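Local coordinates for protein PT26-6P (PDB 2WB7) that is of unknown function but is encoded by a mobile element from a Thermococcus species and joins two immunoglobulin-like domains to a helical one, at residues Ala29-Lys34 and Ile267-Ala272; Val51-Tyr56 and Val167-Tyr172; Val69-Glu74 and Val90-Ile95; Phe286-Asn291 and Tyr306-Leu311; Gln463-Gln468 and Asn476-Ala481. All blocks are in the same frame, centred on the assembly; numbering follows the deposited sequence.

Overall arrangement
All five contacts are largely buried, and no hydrogen bond crosses between segments in any of them. Contacts 2 and 3, with centres 7 Å apart, hold the same two sheets of the first immunoglobulin-like domain together through aliphatic branches. Contacts 1 and 4 use the adjacent strands 266-272 and 281-290, one each, of the second such domain: contact 1 lays the N-terminal helix on one face of that sheet, and contact 4 packs aromatic rings against the other. Contact 5, its centre 76 Å from that of contact 2, lies at a helix-helix turn, where partly exposed Lys464 and Gln468 bring polar chemistry that the sandwich cores lack.

Contact 1 (Ala29-Lys34 and Ile267-Ala272); sequences AELTAK and IIITAA
A helix-on-sheet packing joins the N-terminal helix 21-34 to the second immunoglobulin-like domain, with Leu31 and Thr32 set against Ile267 and Ile269 of strand 266-272. The helix axis passes 9.7 Å from that of the strand and runs roughly against it, at 143° between their N-to-C directions. The strand has Ile267 turned to the helix, whereas Ile268 points to the other side of the sheet and packs on Phe286. The contact is almost wholly apolar. Leu31 has its CG anti to the backbone N (chi1 -159°), which carries the branch out over the sheet; its CB lies 4.2 Å from Ile267 CD1, and its CD2 reaches Ile269 CD1 at 4.3 Å. Ile269 starts off obliquely, and only the end of its chain bends back to the helix, where it also touches Ala24, Ala27 and Ala28. Leu31 further packs on Tyr259 of strand 253-261, so one leucine spans two adjacent strands. On another flank of the helix, Lys34 NZ and Glu30 OE2 form a salt bridge of 2.9 Å one turn apart. Each has a second partner: NZ meets Thr229 O and OE2 takes the N-H of Asp231, which ties this flank of the helix to the chain around 229-231. The side chains of Thr32 and Ile267 cross at about a right angle, with Thr32 OG1 4.1 Å from Ile267 CD1.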
# COMPACT_ATOMS: atom_id res chain seq x y z
N ALA A 29 8.38 1.27 -9.60
CA ALA A 29 7.94 1.78 -10.89
C ALA A 29 6.57 1.21 -11.26
O ALA A 29 5.65 1.94 -11.64
CB ALA A 29 8.94 1.41 -11.95
N GLU A 30 6.44 -0.10 -11.17
CA GLU A 30 5.18 -0.73 -11.52
C GLU A 30 4.03 -0.20 -10.68
O GLU A 30 2.95 0.09 -11.19
CB GLU A 30 5.28 -2.25 -11.37
CG GLU A 30 3.95 -2.95 -11.53
CD GLU A 30 4.03 -4.42 -11.16
OE1 GLU A 30 5.16 -4.92 -10.91
OE2 GLU A 30 2.96 -5.08 -11.10
N LEU A 31 4.26 -0.08 -9.37
CA LEU A 31 3.22 0.37 -8.45
C LEU A 31 2.85 1.83 -8.70
O LEU A 31 1.67 2.19 -8.66
CB LEU A 31 3.68 0.20 -7.00
CG LEU A 31 2.53 0.15 -6.00
CD1 LEU A 31 1.65 -1.02 -6.36
CD2 LEU A 31 3.05 -0.02 -4.59
N THR A 32 3.86 2.65 -8.94
CA THR A 32 3.65 4.07 -9.23
C THR A 32 2.77 4.26 -10.46
O THR A 32 1.86 5.08 -10.44
CB THR A 32 4.97 4.82 -9.45
OG1 THR A 32 5.60 5.07 -8.19
CG2 THR A 32 4.70 6.15 -10.12
N ALA A 33 3.06 3.52 -11.53
CA ALA A 33 2.25 3.57 -12.74
C ALA A 33 0.81 3.30 -12.38
O ALA A 33 -0.08 4.03 -12.79
CB ALA A 33 2.73 2.54 -13.73
N LYS A 34 0.56 2.25 -11.61
CA LYS A 34 -0.80 1.93 -11.19
C LYS A 34 -1.50 3.10 -10.47
O LYS A 34 -2.72 3.16 -10.41
CB LYS A 34 -0.80 0.70 -10.27
CG LYS A 34 -0.56 -0.66 -10.92
CD LYS A 34 -0.88 -1.77 -9.88
CE LYS A 34 -0.92 -3.18 -10.48
NZ LYS A 34 0.45 -3.75 -10.71
N ILE A 267 5.69 5.59 -1.68
CA ILE A 267 5.43 4.17 -1.51
C ILE A 267 6.56 3.47 -0.79
O ILE A 267 7.68 3.98 -0.69
CB ILE A 267 5.20 3.46 -2.86
CG1 ILE A 267 6.53 3.14 -3.54
CG2 ILE A 267 4.36 4.32 -3.77
CD1 ILE A 267 6.37 2.63 -4.97
N ILE A 268 6.26 2.30 -0.25
CA ILE A 268 7.26 1.46 0.35
C ILE A 268 7.24 0.11 -0.35
O ILE A 268 6.18 -0.53 -0.46
CB ILE A 268 6.99 1.27 1.84
CG1 ILE A 268 7.12 2.60 2.58
CG2 ILE A 268 7.95 0.23 2.42
CD1 ILE A 268 6.95 2.47 4.09
N ILE A 269 8.40 -0.31 -0.84
CA ILE A 269 8.51 -1.66 -1.38
C ILE A 269 9.24 -2.52 -0.35
O ILE A 269 10.20 -2.05 0.28
CB ILE A 269 9.27 -1.70 -2.72
CG1 ILE A 269 8.45 -1.02 -3.81
CG2 ILE A 269 9.56 -3.13 -3.12
CD1 ILE A 269 7.01 -1.48 -3.83
N THR A 270 8.77 -3.75 -0.14
CA THR A 270 9.41 -4.65 0.81
C THR A 270 10.04 -5.82 0.11
O THR A 270 9.38 -6.54 -0.65
CB THR A 270 8.42 -5.24 1.85
OG1 THR A 270 7.84 -4.19 2.65
CG2 THR A 270 9.14 -6.19 2.76
N ALA A 271 11.33 -6.03 0.34
CA ALA A 271 11.94 -7.29 -0.02
C ALA A 271 12.41 -7.93 1.28
O ALA A 271 12.91 -7.25 2.17
CB ALA A 271 13.10 -7.07 -0.94
N ALA A 272 12.21 -9.24 1.41
CA ALA A 272 12.65 -9.94 2.60
C ALA A 272 13.13 -11.36 2.27
O ALA A 272 13.10 -11.75 1.11
CB ALA A 272 11.53 -9.96 3.61

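Contact 2 (Val51-Tyr56 and Val167-Tyr172); sequences VLIHIY and VIVKGY
Ile53 and Ile55 both hold CG1 anti to the carbonyl carbon (chi1 -46° and -53°) with an extended second torsion, and this carries their CD1 methyls down into the core to meet Val169 and Val167. The setting is the beta-sandwich of the first immunoglobulin-like domain: strand 52-62 belongs to one sheet and strand 163-178 to the other. Their axes pass 9.2 Å apart at 149°, so the two run roughly antiparallel as layers facing each other, joined through side chains instead of backbone bonds. The partners are crossed over in sequence, as this sense requires. Ile55 meets Val167, its CD1 3.4 Å and its CG1 3.8 Å from Val167 CG2, while Ile53 lies alongside Val169. In each pair the isoleucine chain and the valine branch run past one another in opposite senses, overlapping along their flanks. The same CG2 branch does the touching in both valines. Ile53 also turns its other branch to Val167, with Ile53 CG2 4.4 Å from Val167 CB. Val167 and Val169 rest on Val90 of the adjoining strand 85-96, and Ile55 touches Val69. The far end of Ile53 makes the other close meeting, its CD1 packing on Val169 CG2 at 3.3 Å.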
# COMPACT_ATOMS: atom_id res chain seq x y z
N VAL A 51 -15.62 36.57 -13.57
CA VAL A 51 -14.61 35.52 -13.61
C VAL A 51 -15.31 34.16 -13.58
O VAL A 51 -16.23 33.93 -12.79
CB VAL A 51 -13.65 35.62 -12.42
CG1 VAL A 51 -12.51 34.64 -12.58
CG2 VAL A 51 -13.13 37.03 -12.27
N LEU A 52 -14.89 33.26 -14.47
CA LEU A 52 -15.34 31.88 -14.43
C LEU A 52 -14.32 31.11 -13.61
O LEU A 52 -13.12 31.28 -13.80
CB LEU A 52 -15.46 31.30 -15.84
CG LEU A 52 -16.80 31.50 -16.56
CD1 LEU A 52 -17.96 30.80 -15.81
CD2 LEU A 52 -17.07 32.98 -16.75
N ILE A 53 -14.80 30.27 -12.69
CA ILE A 53 -13.90 29.52 -11.82
C ILE A 53 -14.04 28.02 -12.06
O ILE A 53 -15.15 27.49 -12.01
CB ILE A 53 -14.19 29.81 -10.33
CG1 ILE A 53 -14.34 31.32 -10.11
CG2 ILE A 53 -13.10 29.21 -9.45
CD1 ILE A 53 -14.40 31.75 -8.65
N HIS A 54 -12.91 27.36 -12.32
CA HIS A 54 -12.86 25.90 -12.43
C HIS A 54 -11.82 25.31 -11.48
O HIS A 54 -10.70 25.83 -11.35
CB HIS A 54 -12.57 25.48 -13.86
CG HIS A 54 -13.64 25.89 -14.83
ND1 HIS A 54 -14.70 25.07 -15.14
CD2 HIS A 54 -13.81 27.04 -15.53
CE1 HIS A 54 -15.49 25.70 -16.00
NE2 HIS A 54 -14.97 26.89 -16.25
N ILE A 55 -12.20 24.22 -10.83
CA ILE A 55 -11.33 23.48 -9.91
C ILE A 55 -11.03 22.08 -10.45
O ILE A 55 -11.95 21.35 -10.87
CB ILE A 55 -11.96 23.34 -8.51
CG1 ILE A 55 -12.37 24.71 -7.98
CG2 ILE A 55 -11.01 22.65 -7.56
CD1 ILE A 55 -13.19 24.64 -6.72
N TYR A 56 -9.76 21.71 -10.44
CA TYR A 56 -9.33 20.40 -10.90
C TYR A 56 -8.44 19.66 -9.90
O TYR A 56 -7.57 20.27 -9.25
CB TYR A 56 -8.56 20.53 -12.21
CG TYR A 56 -9.27 21.30 -13.28
CD1 TYR A 56 -10.09 20.64 -14.19
CD2 TYR A 56 -9.12 22.67 -13.40
CE1 TYR A 56 -10.75 21.33 -15.17
CE2 TYR A 56 -9.76 23.37 -14.38
CZ TYR A 56 -10.58 22.70 -15.27
OH TYR A 56 -11.23 23.40 -16.26
N VAL A 167 -13.42 27.81 -3.29
CA VAL A 167 -12.55 28.90 -3.72
C VAL A 167 -13.27 30.24 -3.65
O VAL A 167 -14.47 30.34 -3.94
CB VAL A 167 -12.08 28.68 -5.17
CG1 VAL A 167 -11.02 29.70 -5.55
CG2 VAL A 167 -11.55 27.26 -5.34
N ILE A 168 -12.55 31.27 -3.25
CA ILE A 168 -13.13 32.60 -3.17
C ILE A 168 -12.25 33.60 -3.88
O ILE A 168 -11.08 33.77 -3.55
CB ILE A 168 -13.36 33.02 -1.71
CG1 ILE A 168 -14.36 32.05 -1.07
CG2 ILE A 168 -13.86 34.46 -1.64
CD1 ILE A 168 -14.82 32.45 0.34
N VAL A 169 -12.82 34.25 -4.89
CA VAL A 169 -12.10 35.26 -5.66
C VAL A 169 -12.67 36.64 -5.36
O VAL A 169 -13.89 36.85 -5.36
CB VAL A 169 -12.16 34.99 -7.18
CG1 VAL A 169 -11.14 35.87 -7.93
CG2 VAL A 169 -11.93 33.51 -7.47
N LYS A 170 -11.76 37.57 -5.11
CA LYS A 170 -12.14 38.93 -4.80
C LYS A 170 -11.33 39.91 -5.62
O LYS A 170 -10.17 39.64 -5.98
CB LYS A 170 -11.94 39.19 -3.31
CG LYS A 170 -12.84 38.37 -2.42
CD LYS A 170 -12.67 38.75 -0.96
CE LYS A 170 -13.56 37.89 -0.08
NZ LYS A 170 -13.38 38.20 1.38
N GLY A 171 -11.94 41.06 -5.91
CA GLY A 171 -11.29 42.11 -6.66
C GLY A 171 -12.34 43.02 -7.27
O GLY A 171 -13.51 42.98 -6.86
N TYR A 172 -11.94 43.82 -8.25
CA TYR A 172 -12.86 44.77 -8.86
C TYR A 172 -12.68 44.94 -10.36
O TYR A 172 -11.57 44.83 -10.88
CB TYR A 172 -12.68 46.13 -8.21
CG TYR A 172 -11.31 46.73 -8.46
CD1 TYR A 172 -11.04 47.43 -9.62
CD2 TYR A 172 -10.30 46.58 -7.52
CE1 TYR A 172 -9.80 47.98 -9.85
CE2 TYR A 172 -9.05 47.13 -7.74
CZ TYR A 172 -8.81 47.83 -8.90
OH TYR A 172 -7.56 48.38 -9.12

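Contact 3 (Val69-Glu74 and Val90-Ile95); sequences VQIRLE and VTAYVI
Val90 comes first along strand 85-96, and its CG2 meets Leu73 CD1 at 4.0 Å, the two side chains reaching toward each other tip to tip across the sandwich of the first immunoglobulin-like domain. Leu73 gets there with CG anti to its carbonyl carbon (chi1 -49°) and an extended second torsion, which extends CD1 toward Val90. Two residues on, Ala92 also points into the core. Its single methyl carbon is approached by the longer chain of Ile71, whose CD1 lies 3.9 Å from Ala92 CB, so a long side chain on one sheet is matched by a short one on the other. The strands stand well apart here, 8.9 Å between Ile71 CA and Ala92 CA, and between these two segments the direct touch is made by the two methyl contacts. On the other side of the strand, Thr91 puts its CG2 at the edge of the Tyr93 ring, in the ring plane. Around this pairing, Trp107 of strand 104-108 packs on both Ile71 and Val90. Strand 66-75 is hydrogen-bonded between strands 52-62 and 120-129, while 85-96 lies beside 163-178, whose Val167 touches Val90, and 104-108.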
# COMPACT_ATOMS: atom_id res chain seq x y z
N VAL A 69 -4.14 20.52 -6.48
CA VAL A 69 -5.39 21.09 -6.93
C VAL A 69 -5.07 22.22 -7.86
O VAL A 69 -4.27 23.10 -7.53
CB VAL A 69 -6.23 21.64 -5.76
CG1 VAL A 69 -7.42 22.43 -6.30
CG2 VAL A 69 -6.69 20.52 -4.86
N GLN A 70 -5.69 22.20 -9.04
CA GLN A 70 -5.58 23.30 -9.97
C GLN A 70 -6.86 24.13 -10.00
O GLN A 70 -7.97 23.60 -10.04
CB GLN A 70 -5.25 22.79 -11.37
CG GLN A 70 -3.78 22.84 -11.68
CD GLN A 70 -3.44 22.19 -13.00
OE1 GLN A 70 -3.49 20.98 -13.13
NE2 GLN A 70 -3.07 23.00 -13.99
N ILE A 71 -6.68 25.44 -9.94
CA ILE A 71 -7.78 26.39 -10.07
C ILE A 71 -7.58 27.24 -11.33
O ILE A 71 -6.57 27.91 -11.49
CB ILE A 71 -7.84 27.33 -8.87
CG1 ILE A 71 -7.86 26.53 -7.57
CG2 ILE A 71 -9.05 28.24 -8.98
CD1 ILE A 71 -7.34 27.31 -6.36
N ARG A 72 -8.56 27.21 -12.23
CA ARG A 72 -8.46 27.98 -13.45
C ARG A 72 -9.47 29.13 -13.50
O ARG A 72 -10.68 28.92 -13.45
CB ARG A 72 -8.64 27.06 -14.64
CG ARG A 72 -8.64 27.77 -15.96
CD ARG A 72 -9.18 26.84 -17.01
NE ARG A 72 -8.53 27.04 -18.29
CZ ARG A 72 -7.34 26.54 -18.61
NH1 ARG A 72 -6.68 25.79 -17.73
NH2 ARG A 72 -6.83 26.78 -19.82
N LEU A 73 -8.95 30.36 -13.60
CA LEU A 73 -9.77 31.56 -13.66
C LEU A 73 -9.83 32.13 -15.09
O LEU A 73 -8.80 32.50 -15.64
CB LEU A 73 -9.18 32.62 -12.74
CG LEU A 73 -8.84 32.20 -11.31
CD1 LEU A 73 -8.38 33.40 -10.50
CD2 LEU A 73 -10.04 31.56 -10.67
N GLU A 74 -11.02 32.20 -15.67
CA GLU A 74 -11.19 32.87 -16.97
C GLU A 74 -11.70 34.29 -16.82
O GLU A 74 -12.78 34.52 -16.27
CB GLU A 74 -12.17 32.11 -17.86
CG GLU A 74 -12.02 30.61 -17.81
CD GLU A 74 -13.34 29.90 -18.13
OE1 GLU A 74 -13.47 28.69 -17.77
OE2 GLU A 74 -14.25 30.55 -18.71
N VAL A 90 -7.23 35.56 -4.01
CA VAL A 90 -7.89 34.27 -4.15
C VAL A 90 -7.55 33.41 -2.94
O VAL A 90 -6.42 33.40 -2.45
CB VAL A 90 -7.50 33.55 -5.45
CG1 VAL A 90 -8.24 32.21 -5.55
CG2 VAL A 90 -7.80 34.43 -6.66
N THR A 91 -8.57 32.71 -2.47
CA THR A 91 -8.45 31.90 -1.28
C THR A 91 -9.09 30.55 -1.53
O THR A 91 -10.24 30.46 -1.94
CB THR A 91 -9.17 32.59 -0.10
OG1 THR A 91 -8.34 33.65 0.40
CG2 THR A 91 -9.46 31.61 1.02
N ALA A 92 -8.33 29.48 -1.30
CA ALA A 92 -8.88 28.13 -1.37
C ALA A 92 -8.59 27.31 -0.11
O ALA A 92 -7.59 27.50 0.58
CB ALA A 92 -8.40 27.41 -2.62
N TYR A 93 -9.50 26.39 0.18
CA TYR A 93 -9.37 25.53 1.34
C TYR A 93 -10.30 24.33 1.25
O TYR A 93 -11.20 24.28 0.40
CB TYR A 93 -9.63 26.31 2.63
CG TYR A 93 -10.96 27.02 2.66
CD1 TYR A 93 -11.04 28.39 2.43
CD2 TYR A 93 -12.14 26.33 2.89
CE1 TYR A 93 -12.25 29.05 2.45
CE2 TYR A 93 -13.35 26.97 2.91
CZ TYR A 93 -13.41 28.33 2.70
OH TYR A 93 -14.63 28.96 2.72
N VAL A 94 -10.06 23.36 2.14
CA VAL A 94 -10.87 22.16 2.23
C VAL A 94 -11.87 22.38 3.35
O VAL A 94 -11.54 22.96 4.38
CB VAL A 94 -10.01 20.93 2.54
CG1 VAL A 94 -10.85 19.80 3.10
CG2 VAL A 94 -9.25 20.47 1.30
N ILE A 95 -13.10 21.93 3.14
CA ILE A 95 -14.10 22.10 4.17
C ILE A 95 -14.79 20.77 4.47
O ILE A 95 -15.18 20.05 3.55
CB ILE A 95 -15.14 23.20 3.79
CG1 ILE A 95 -16.23 23.31 4.85
CG2 ILE A 95 -15.74 22.93 2.42
CD1 ILE A 95 -17.23 24.40 4.58

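Contact 4 (Phe286-Asn291 and Tyr306-Leu311); sequences FLITPN and YRFVTL
Phe286 lays its ring over that of Phe308 in an offset stack, the centroids 4.2 Å apart and the planes only 15° from parallel, inside the second immunoglobulin-like domain. The overlap is uneven: Phe308 CD1 stands 3.3 Å above the plane of the Phe286 ring and over its centre, whereas Phe286 CD1 falls toward the rim of the Phe308 ring. Both rings have CG anti to the carbonyl carbon, and the two side chains slide past each other in opposite directions. Strands 281-290 and 301-314 belong to one continuous hydrogen-bonded sheet but lie far apart in its order; here they face each other at 10.6 Å and 154°, as layers of a sandwich. Phe286 also touches Ile268 and Thr270 of strand 266-272 and Leu340 of strand 336-343. An alanine in place of Phe286 would remove the ring, and Phe308 would probably lose the flat partner on this face and be set freer to turn. Next along, Ile288 adds an aliphatic wedge, its CD1 reaching Tyr306 CB at 4.5 Å. That same methyl sits at the edge of the Phe308 ring, near its plane, with Ile288 CD1 3.7 Å from Phe308 CZ.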
# COMPACT_ATOMS: atom_id res chain seq x y z
N PHE A 286 13.63 -2.32 3.03
CA PHE A 286 12.53 -1.49 2.58
C PHE A 286 12.98 -0.36 1.67
O PHE A 286 13.95 0.33 1.96
CB PHE A 286 11.79 -0.90 3.76
CG PHE A 286 11.24 -1.91 4.72
CD1 PHE A 286 12.00 -2.35 5.80
CD2 PHE A 286 9.95 -2.40 4.56
CE1 PHE A 286 11.49 -3.29 6.70
CE2 PHE A 286 9.42 -3.33 5.47
CZ PHE A 286 10.19 -3.77 6.54
N LEU A 287 12.27 -0.17 0.57
CA LEU A 287 12.52 0.94 -0.32
C LEU A 287 11.47 2.02 -0.06
O LEU A 287 10.27 1.73 -0.04
CB LEU A 287 12.39 0.46 -1.75
CG LEU A 287 12.80 1.44 -2.82
CD1 LEU A 287 14.11 2.08 -2.43
CD2 LEU A 287 12.98 0.68 -4.09
N ILE A 288 11.91 3.25 0.14
CA ILE A 288 10.99 4.37 0.26
C ILE A 288 11.17 5.29 -0.94
O ILE A 288 12.25 5.80 -1.15
CB ILE A 288 11.22 5.15 1.56
CG1 ILE A 288 11.06 4.24 2.77
CG2 ILE A 288 10.23 6.30 1.67
CD1 ILE A 288 11.22 4.97 4.09
N THR A 289 10.12 5.49 -1.74
CA THR A 289 10.24 6.26 -2.98
C THR A 289 9.19 7.34 -3.06
O THR A 289 8.01 7.05 -2.88
CB THR A 289 10.00 5.38 -4.24
OG1 THR A 289 10.47 4.05 -4.00
CG2 THR A 289 10.71 5.95 -5.45
N PRO A 290 9.59 8.59 -3.32
CA PRO A 290 8.54 9.55 -3.58
C PRO A 290 7.84 9.07 -4.85
O PRO A 290 8.48 8.42 -5.69
CB PRO A 290 9.30 10.84 -3.84
CG PRO A 290 10.67 10.39 -4.29
CD PRO A 290 10.94 9.18 -3.44
N ASN A 291 6.55 9.34 -4.97
CA ASN A 291 5.79 8.87 -6.12
C ASN A 291 5.80 9.95 -7.22
O ASN A 291 5.13 10.99 -7.09
CB ASN A 291 4.37 8.49 -5.70
CG ASN A 291 3.47 8.27 -6.87
OD1 ASN A 291 3.82 8.63 -7.99
ND2 ASN A 291 2.30 7.69 -6.63
N TYR A 306 10.93 7.84 9.85
CA TYR A 306 10.45 6.46 9.68
C TYR A 306 10.70 5.56 10.88
O TYR A 306 11.62 5.79 11.67
CB TYR A 306 11.13 5.80 8.47
CG TYR A 306 12.62 5.59 8.67
CD1 TYR A 306 13.10 4.44 9.29
CD2 TYR A 306 13.55 6.56 8.26
CE1 TYR A 306 14.45 4.25 9.50
CE2 TYR A 306 14.93 6.38 8.46
CZ TYR A 306 15.35 5.22 9.10
OH TYR A 306 16.69 4.99 9.32
N ARG A 307 9.89 4.51 10.98
CA ARG A 307 10.16 3.40 11.89
C ARG A 307 9.74 2.07 11.25
O ARG A 307 8.61 1.89 10.86
CB ARG A 307 9.41 3.60 13.20
CG ARG A 307 9.81 2.63 14.28
CD ARG A 307 9.33 3.09 15.64
NE ARG A 307 10.30 2.67 16.63
CZ ARG A 307 11.03 3.50 17.37
NH1 ARG A 307 10.88 4.81 17.26
NH2 ARG A 307 11.90 3.00 18.25
N PHE A 308 10.67 1.14 11.15
CA PHE A 308 10.34 -0.21 10.69
C PHE A 308 10.47 -1.11 11.89
O PHE A 308 11.45 -1.01 12.64
CB PHE A 308 11.30 -0.66 9.58
CG PHE A 308 11.21 0.20 8.35
CD1 PHE A 308 10.17 0.02 7.43
CD2 PHE A 308 12.11 1.23 8.14
CE1 PHE A 308 10.05 0.83 6.33
CE2 PHE A 308 11.99 2.05 7.03
CZ PHE A 308 10.96 1.84 6.12
N VAL A 309 9.47 -1.97 12.10
CA VAL A 309 9.44 -2.84 13.28
C VAL A 309 8.99 -4.25 12.96
O VAL A 309 8.47 -4.52 11.89
CB VAL A 309 8.49 -2.28 14.40
CG1 VAL A 309 8.82 -0.82 14.71
CG2 VAL A 309 7.03 -2.46 14.01
N THR A 310 9.23 -5.17 13.89
CA THR A 310 8.47 -6.41 13.93
C THR A 310 7.70 -6.30 15.22
O THR A 310 8.18 -5.68 16.19
CB THR A 310 9.35 -7.68 13.98
OG1 THR A 310 10.29 -7.60 15.06
CG2 THR A 310 10.10 -7.85 12.70
N LEU A 311 6.50 -6.87 15.23
CA LEU A 311 5.67 -6.85 16.40
C LEU A 311 5.39 -8.28 16.83
O LEU A 311 4.84 -9.09 16.06
CB LEU A 311 4.38 -6.11 16.11
CG LEU A 311 4.52 -4.64 15.70
CD1 LEU A 311 3.17 -4.04 15.35
CD2 LEU A 311 5.16 -3.85 16.82

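Contact 5 (Gln463-Gln468 and Asn476-Ala481); sequences QKAAQQ and NYLNAA
The Tyr477 ring has Lys464 CB over the middle of one face, 3.6 Å above its plane, while the Gln468 amide comes up obliquely, its own plane turned 39° from the ring. This is the bend of a helical hairpin in the helical domain, where helix 442-465 gives way to helix 471-499 through a type I turn from Ala465 to Gln468. The meeting of Lys464 CB with the ring is a CH-pi contact, the carbon lying 12° off the ring normal. Beyond it the lysine chain continues past the phenol end of the ring, with CD beside Tyr477 OH, before bending at its last torsion and leading its amine away. Deeper in, Ala465 CB fills the corner between two side chains of the second helix, 3.9 Å from Tyr477 CB and 4.0 Å from Leu478 CD2. Tyr477 also packs on Asp461 and Pro525. Replacing Tyr477 by an alanine would remove the ring, which is likely to open a gap beneath Lys464 and beside the Gln468 amide. That amide is held by its own segment: Gln468 folds back at its second torsion (chi2 -50°) so that NE2 meets Lys464 O. Lys464 O also accepts from Gln467 N at 2.9 Å, the two donors arriving from opposite faces of its plane. Arg408 NH2 binds the backbone oxygens of Ala466 and Gln468. The Gln468 NE2 bond to Lys464 O, 2.9 Å long, reaches its acceptor from well above the carbonyl plane.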
# COMPACT_ATOMS: atom_id res chain seq x y z
N GLN A 463 1.05 -44.29 0.10
CA GLN A 463 0.56 -45.64 -0.16
C GLN A 463 0.73 -45.98 -1.63
O GLN A 463 1.22 -47.05 -1.99
CB GLN A 463 -0.92 -45.77 0.19
CG GLN A 463 -1.29 -45.56 1.66
CD GLN A 463 -1.16 -46.81 2.50
OE1 GLN A 463 -0.59 -47.80 2.07
NE2 GLN A 463 -1.71 -46.77 3.72
N LYS A 464 0.32 -45.07 -2.51
CA LYS A 464 0.42 -45.33 -3.93
C LYS A 464 1.87 -45.28 -4.40
O LYS A 464 2.30 -46.05 -5.28
CB LYS A 464 -0.46 -44.36 -4.73
CG LYS A 464 -1.91 -44.33 -4.28
CD LYS A 464 -2.81 -43.72 -5.34
CE LYS A 464 -4.19 -43.40 -4.79
NZ LYS A 464 -4.82 -44.65 -4.30
N ALA A 465 2.63 -44.36 -3.82
CA ALA A 465 4.04 -44.22 -4.17
C ALA A 465 4.73 -45.57 -4.09
O ALA A 465 5.42 -45.97 -5.02
CB ALA A 465 4.73 -43.23 -3.27
N ALA A 466 4.53 -46.26 -2.99
CA ALA A 466 5.22 -47.53 -2.78
C ALA A 466 4.88 -48.57 -3.85
O ALA A 466 5.64 -49.50 -4.05
CB ALA A 466 4.95 -48.08 -1.39
N GLN A 467 3.78 -48.39 -4.55
CA GLN A 467 3.35 -49.41 -5.50
C GLN A 467 3.65 -49.06 -6.94
O GLN A 467 3.23 -49.77 -7.84
CB GLN A 467 1.85 -49.65 -5.37
CG GLN A 467 1.45 -50.17 -4.02
CD GLN A 467 0.00 -49.89 -3.72
OE1 GLN A 467 -0.79 -49.58 -4.61
NE2 GLN A 467 -0.36 -49.98 -2.44
N GLN A 468 4.38 -47.98 -7.16
CA GLN A 468 4.65 -47.54 -8.53
C GLN A 468 5.81 -48.32 -9.14
O GLN A 468 6.76 -48.70 -8.45
CB GLN A 468 4.96 -46.05 -8.56
CG GLN A 468 3.80 -45.19 -8.11
CD GLN A 468 2.53 -45.55 -8.82
OE1 GLN A 468 2.48 -45.63 -10.05
NE2 GLN A 468 1.48 -45.78 -8.05
N ASN A 476 6.25 -38.41 -8.86
CA ASN A 476 5.05 -37.59 -8.78
C ASN A 476 4.27 -37.78 -7.50
O ASN A 476 3.82 -36.81 -6.89
CB ASN A 476 4.16 -37.80 -9.97
CG ASN A 476 4.68 -37.13 -11.21
OD1 ASN A 476 5.60 -36.32 -11.14
ND2 ASN A 476 4.11 -37.47 -12.36
N TYR A 477 4.11 -39.02 -7.07
CA TYR A 477 3.38 -39.28 -5.85
C TYR A 477 4.14 -38.82 -4.60
O TYR A 477 3.52 -38.33 -3.64
CB TYR A 477 3.04 -40.76 -5.73
CG TYR A 477 1.71 -41.15 -6.36
CD1 TYR A 477 0.51 -40.67 -5.84
CD2 TYR A 477 1.66 -42.02 -7.45
CE1 TYR A 477 -0.70 -41.02 -6.39
CE2 TYR A 477 0.45 -42.38 -8.01
CZ TYR A 477 -0.73 -41.89 -7.47
OH TYR A 477 -1.95 -42.24 -8.01
N LEU A 478 5.46 -38.98 -4.60
CA LEU A 478 6.26 -38.46 -3.49
C LEU A 478 6.11 -36.95 -3.43
O LEU A 478 5.91 -36.36 -2.37
CB LEU A 478 7.72 -38.84 -3.65
CG LEU A 478 8.07 -40.30 -3.37
CD1 LEU A 478 9.56 -40.49 -3.57
CD2 LEU A 478 7.60 -40.69 -1.97
N ASN A 479 6.17 -36.31 -4.60
CA ASN A 479 6.03 -34.88 -4.65
C ASN A 479 4.64 -34.38 -4.23
O ASN A 479 4.53 -33.41 -3.48
CB ASN A 479 6.43 -34.35 -6.01
CG ASN A 479 6.70 -32.88 -5.98
OD1 ASN A 479 6.03 -32.10 -6.66
ND2 ASN A 479 7.64 -32.47 -5.14
N ALA A 480 3.59 -35.04 -4.72
CA ALA A 480 2.24 -34.72 -4.26
C ALA A 480 2.20 -34.87 -2.76
O ALA A 480 1.70 -34.00 -2.05
CB ALA A 480 1.19 -35.61 -4.93
N ALA A 481 2.72 -35.97 -2.27
CA ALA A 481 2.71 -36.22 -0.84
C ALA A 481 3.46 -35.13 -0.05
O ALA A 481 3.03 -34.72 1.03
CB ALA A 481 3.28 -37.60 -0.55